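Local coordinates for Glyoxalase/bleomycin resistance protein/dioxygenase (Albidiferax ferrireducens T118, PDB 4QB5), which belongs to the vicinal oxygen chelate superfamily of glyoxalases and bleomycin resistance proteins and may act as a dioxygenase, at residues K38-Y41 with D42-G46; V54-S58 with R59-R63. All coordinates share one frame; numbering follows the deposited sequence.

Contact 1 of 2, residues K38-Y41 with D42-G46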
loop_
_atom_site.group_PDB
_atom_site.type_symbol
_atom_site.label_atom_id
_atom_site.label_comp_id
_atom_site.label_asym_id
_atom_site.label_seq_id
_atom_site.Cartn_x
_atom_site.Cartn_y
_atom_site.Cartn_z
ATOM N N LYS C 38 5.155 -0.481 -16.344
ATOM C CA LYS C 38 4.122 -1.325 -16.910
ATOM C C LYS C 38 4.698 -2.695 -17.317
ATOM O O LYS C 38 4.112 -3.751 -17.059
ATOM C CB LYS C 38 3.474 -0.680 -18.111
ATOM C CG LYS C 38 2.357 -1.542 -18.664
ATOM C CD LYS C 38 1.823 -0.992 -19.947
ATOM C CE LYS C 38 0.526 -1.666 -20.288
ATOM N NZ LYS C 38 0.726 -3.069 -20.657
ATOM N N LYS C 39 5.865 -2.675 -17.918
ATOM C CA LYS C 39 6.448 -3.906 -18.395
ATOM C C LYS C 39 6.905 -4.766 -17.206
ATOM O O LYS C 39 6.682 -5.982 -17.185
ATOM C CB LYS C 39 7.567 -3.592 -19.352
ATOM C CG LYS C 39 8.271 -4.840 -19.852
ATOM C CD LYS C 39 9.298 -4.476 -20.938
ATOM C CE LYS C 39 10.559 -5.299 -20.745
ATOM N NZ LYS C 39 11.082 -5.086 -19.358
ATOM N N PHE C 40 7.522 -4.145 -16.213
ATOM C CA PHE C 40 7.809 -4.853 -14.937
ATOM C C PHE C 40 6.564 -5.470 -14.271
ATOM O O PHE C 40 6.551 -6.692 -14.005
ATOM C CB PHE C 40 8.554 -3.892 -14.001
ATOM C CG PHE C 40 8.835 -4.444 -12.661
ATOM C CD1 PHE C 40 9.955 -5.205 -12.440
ATOM C CD2 PHE C 40 8.006 -4.200 -11.612
ATOM C CE1 PHE C 40 10.237 -5.695 -11.174
ATOM C CE2 PHE C 40 8.277 -4.684 -10.346
ATOM C CZ PHE C 40 9.392 -5.446 -10.118
ATOM N N TYR C 41 5.523 -4.660 -14.039
ATOM C CA TYR C 41 4.322 -5.138 -13.294
ATOM C C TYR C 41 3.483 -6.147 -14.098
ATOM O O TYR C 41 2.935 -7.069 -13.515
ATOM C CB TYR C 41 3.474 -3.991 -12.681
ATOM C CG TYR C 41 4.127 -3.420 -11.464
ATOM C CD1 TYR C 41 4.067 -4.108 -10.255
ATOM C CD2 TYR C 41 4.817 -2.179 -11.482
ATOM C CE1 TYR C 41 4.690 -3.635 -9.137
ATOM C CE2 TYR C 41 5.399 -1.667 -10.318
ATOM C CZ TYR C 41 5.353 -2.396 -9.170
ATOM O OH TYR C 41 5.966 -1.937 -8.006
ATOM N N ASP C 42 3.389 -5.959 -15.410
ATOM C CA ASP C 42 2.785 -6.958 -16.304
ATOM C C ASP C 42 3.421 -8.325 -16.077
ATOM O O ASP C 42 2.711 -9.344 -15.812
ATOM C CB ASP C 42 2.920 -6.538 -17.805
ATOM C CG ASP C 42 1.924 -5.463 -18.211
ATOM O OD1 ASP C 42 1.119 -4.928 -17.365
ATOM O OD2 ASP C 42 1.927 -5.098 -19.431
ATOM N N ALA C 43 4.740 -8.338 -16.099
ATOM C CA ALA C 43 5.501 -9.563 -15.930
ATOM C C ALA C 43 5.345 -10.115 -14.516
ATOM O O ALA C 43 5.110 -11.342 -14.300
ATOM C CB ALA C 43 7.020 -9.363 -16.245
ATOM N N LEU C 44 5.445 -9.210 -13.556
ATOM C CA LEU C 44 5.443 -9.586 -12.157
ATOM C C LEU C 44 4.079 -10.091 -11.704
ATOM O O LEU C 44 3.947 -11.182 -11.170
ATOM C CB LEU C 44 5.789 -8.369 -11.317
ATOM C CG LEU C 44 5.924 -8.628 -9.841
ATOM C CD1 LEU C 44 7.289 -9.227 -9.567
ATOM C CD2 LEU C 44 5.688 -7.355 -9.033
ATOM N N LEU C 45 3.076 -9.270 -11.877
ATOM C CA LEU C 45 1.772 -9.612 -11.396
ATOM C C LEU C 45 1.097 -10.657 -12.272
ATOM O O LEU C 45 0.193 -11.341 -11.791
ATOM C CB LEU C 45 0.911 -8.378 -11.217
ATOM C CG LEU C 45 1.511 -7.270 -10.299
ATOM C CD1 LEU C 45 0.618 -6.077 -10.256
ATOM C CD2 LEU C 45 1.690 -7.872 -8.921
ATOM N N GLY C 46 1.501 -10.777 -13.539
ATOM C CA GLY C 46 1.017 -11.894 -14.382
ATOM C C GLY C 46 1.267 -13.251 -13.697
ATOM O O GLY C 46 0.492 -14.193 -13.871
#
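K38 and D42, one helical turn apart, form an i to i+4 salt bridge: K38 NZ lies 2.7 Å from D42 OD2 and uses the syn lone pair of that oxygen. The lysine chain runs extended from CB to CE and then bends at its last torsion (chi4 -69°), which swings the ammonium group back to the carboxylate. A long, flexible side chain suits this place because it must reach along the helix surface. The other oxygen, D42 OD1, accepts a hydrogen bond from G53 N and probably one from Y62 OH, so both oxygens of the carboxylate are engaged and its rotation is fixed.

Backbone bonds hold the turn in the alpha-helical pattern: D42 N to K38 O at 2.8 Å, with A43, L44 and L45 bonding likewise to K39, F40 and Y41. L45 N to Y41 O measures 2.7 Å.

Apolar contacts gather around L44. Its CD2 methyl approaches both aromatic side chains, 3.8 Å from Y41 CD1 and 3.9 Å from F40 CE2, while L45 CD1 reaches Y41 CD1 at 4.0 Å. The F40 ring brings its CD2 over the centre of one face of the Y41 ring. The branched leucines run alongside the rings, pointing the same way, so that their methyls meet them obliquely, and the tyrosine suits a buried place because its hydroxyl is hydrogen-bonded to D134.

The apolar side of helix 34-46 thus lies between two sheets: Y41 and L45 touch F69 of strand 67-72 and Y62 of strand 59-64, while F40, Y41 and L44 touch I140 of strand 139-144.

Contact 2 of 2, residues V54-S58 with R59-R63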
loop_
_atom_site.group_PDB
_atom_site.type_symbol
_atom_site.label_atom_id
_atom_site.label_comp_id
_atom_site.label_asym_id
_atom_site.label_seq_id
_atom_site.Cartn_x
_atom_site.Cartn_y
_atom_site.Cartn_z
ATOM N N VAL C 54 -3.931 -1.498 -17.432
ATOM C CA VAL C 54 -4.894 -0.780 -18.317
ATOM C C VAL C 54 -4.727 0.704 -18.054
ATOM O O VAL C 54 -4.765 1.150 -16.890
ATOM C CB VAL C 54 -6.344 -1.186 -17.958
ATOM C CG1 VAL C 54 -7.373 -0.392 -18.761
ATOM C CG2 VAL C 54 -6.515 -2.694 -18.132
ATOM N N ALA C 55 -4.500 1.457 -19.114
ATOM C CA ALA C 55 -4.254 2.897 -19.080
ATOM C C ALA C 55 -5.424 3.695 -18.573
ATOM O O ALA C 55 -6.560 3.385 -18.843
ATOM C CB ALA C 55 -3.836 3.444 -20.465
ATOM N N ASN C 56 -5.121 4.756 -17.831
ATOM C CA ASN C 56 -6.087 5.720 -17.490
ATOM C C ASN C 56 -5.396 6.973 -17.014
ATOM O O ASN C 56 -4.875 7.020 -15.866
ATOM C CB ASN C 56 -7.017 5.184 -16.433
ATOM C CG ASN C 56 -8.077 6.180 -16.090
ATOM O OD1 ASN C 56 -7.786 7.234 -15.520
ATOM N ND2 ASN C 56 -9.314 5.887 -16.477
ATOM N N LYS C 57 -5.326 7.959 -17.904
ATOM C CA LYS C 57 -4.581 9.191 -17.667
ATOM C C LYS C 57 -3.116 8.800 -17.515
ATOM O O LYS C 57 -2.674 7.924 -18.226
ATOM C CB LYS C 57 -5.137 9.943 -16.446
ATOM C CG LYS C 57 -6.603 10.369 -16.602
ATOM C CD LYS C 57 -6.992 11.564 -15.708
ATOM C CE LYS C 57 -7.947 11.203 -14.578
ATOM N NZ LYS C 57 -8.283 12.427 -13.792
ATOM N N SER C 58 -2.349 9.398 -16.604
ATOM C CA SER C 58 -0.948 8.966 -16.441
ATOM C C SER C 58 -0.769 7.848 -15.400
ATOM O O SER C 58 0.110 7.949 -14.505
ATOM C CB SER C 58 -0.025 10.147 -16.142
ATOM O OG SER C 58 -0.186 11.122 -17.151
ATOM N N ARG C 59 -1.585 6.793 -15.559
ATOM C CA ARG C 59 -1.583 5.613 -14.699
ATOM C C ARG C 59 -1.857 4.345 -15.473
ATOM O O ARG C 59 -2.583 4.346 -16.496
ATOM C CB ARG C 59 -2.708 5.669 -13.687
ATOM C CG ARG C 59 -2.670 6.833 -12.738
ATOM C CD ARG C 59 -3.646 7.950 -13.049
ATOM N NE ARG C 59 -5.048 7.590 -13.261
ATOM C CZ ARG C 59 -6.067 7.823 -12.435
ATOM N NH1 ARG C 59 -5.908 8.309 -11.197
ATOM N NH2 ARG C 59 -7.293 7.534 -12.843
ATOM N N TYR C 60 -1.372 3.237 -14.923
ATOM C CA TYR C 60 -1.856 1.943 -15.297
ATOM C C TYR C 60 -2.412 1.242 -14.074
ATOM O O TYR C 60 -1.750 1.221 -13.001
ATOM C CB TYR C 60 -0.731 1.103 -15.906
ATOM C CG TYR C 60 -0.372 1.466 -17.337
ATOM C CD1 TYR C 60 -1.105 0.973 -18.421
ATOM C CD2 TYR C 60 0.728 2.262 -17.606
ATOM C CE1 TYR C 60 -0.757 1.310 -19.734
ATOM C CE2 TYR C 60 1.062 2.613 -18.895
ATOM C CZ TYR C 60 0.323 2.133 -19.954
ATOM O OH TYR C 60 0.753 2.500 -21.200
ATOM N N PHE C 61 -3.557 0.597 -14.273
ATOM C CA PHE C 61 -4.303 -0.099 -13.224
ATOM C C PHE C 61 -4.328 -1.580 -13.463
ATOM O O PHE C 61 -4.454 -2.049 -14.627
ATOM C CB PHE C 61 -5.753 0.398 -13.172
ATOM C CG PHE C 61 -5.885 1.743 -12.546
ATOM C CD1 PHE C 61 -5.795 1.874 -11.177
ATOM C CD2 PHE C 61 -6.075 2.862 -13.308
ATOM C CE1 PHE C 61 -5.914 3.113 -10.578
ATOM C CE2 PHE C 61 -6.177 4.124 -12.713
ATOM C CZ PHE C 61 -6.107 4.250 -11.363
ATOM N N TYR C 62 -4.208 -2.307 -12.358
ATOM C CA TYR C 62 -4.166 -3.769 -12.326
ATOM C C TYR C 62 -5.284 -4.197 -11.379
ATOM O O TYR C 62 -5.157 -4.142 -10.136
ATOM C CB TYR C 62 -2.804 -4.241 -11.754
ATOM C CG TYR C 62 -1.661 -3.924 -12.667
ATOM C CD1 TYR C 62 -1.102 -2.672 -12.700
ATOM C CD2 TYR C 62 -1.145 -4.898 -13.538
ATOM C CE1 TYR C 62 -0.050 -2.377 -13.545
ATOM C CE2 TYR C 62 -0.126 -4.598 -14.396
ATOM C CZ TYR C 62 0.404 -3.339 -14.422
ATOM O OH TYR C 62 1.453 -3.124 -15.284
ATOM N N ARG C 63 -6.408 -4.533 -11.960
ATOM C CA ARG C 63 -7.626 -4.758 -11.214
ATOM C C ARG C 63 -7.829 -6.243 -10.974
ATOM O O ARG C 63 -7.452 -7.072 -11.794
ATOM C CB ARG C 63 -8.803 -4.154 -11.975
ATOM C CG ARG C 63 -8.682 -2.646 -12.205
ATOM C CD ARG C 63 -9.976 -1.995 -12.743
ATOM N NE ARG C 63 -9.876 -0.527 -12.925
ATOM C CZ ARG C 63 -9.427 0.102 -14.020
ATOM N NH1 ARG C 63 -9.021 -0.577 -15.092
ATOM N NH2 ARG C 63 -9.378 1.439 -14.048
#
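R59 folds back to grip N56 side-on with two nitrogens, one bonding its backbone and the other its side chain. R59 NE donates to N56 O at 2.7 Å, with the oxygen close to the guanidinium plane, and R59 NH2 donates to N56 OD1, also at 2.7 Å. The second bond approaches from above the amide plane, away from its lone pairs, with the amide and guanidinium planes 44° apart. Bends in the arginine at chi2 and chi3 (103° and 51°) turn the group back over the loop. F61 turns its ring edge to one guanidinium face, CE2 3.3 Å above the plane, and K57 CE lies over the opposite face, both offset toward the rim.

In the backbone hairpin, V54 and F61 form an antiparallel hydrogen-bonded pair, with V54 N to F61 O and F61 N to V54 O both at 2.9 Å. A55 and Y60 are the next, non-hydrogen-bonded pair, where the small A55 CB leaves room for Y60 CE1 at 3.8 Å. N56 N then bonds R59 O at 2.9 Å, and S58 centres an inverse gamma turn whose R59 N to K57 O bond is weak. R63 lays its guanidinium over F61 CB, with NH1 4.0 Å from V54 CB.

Arginine suits position 59 because its flat, many-donor head can bond at its edge while a ring edge and an aliphatic chain cover its faces. The neutral oxygens would not offset its charge; with K57 nearby the loop is probably electropositive, and this patch lies against the second subunit, whose R120 packs on R59 and comes close to K57.

Contact 1 comes first along the chain, within helix 34-46; contact 2 follows as the hairpin of strands 54-55 and 59-64, at the edge of the four-stranded sheet that also holds 67-72 and 24-30. Their centres are about 13 Å apart, and they meet directly through Y60 and Y62, with K38 CE packing on Y60 CE1 at 3.3 Å. Y60 and Y62 point from the sheet to the helix, while F61 points to the other face of the sheet, where the R59 guanidinium lies beside it. Helix 34-46 thus packs on the face of this sheet that carries Y60 and Y62, tying the edge hairpin to the protein's interior.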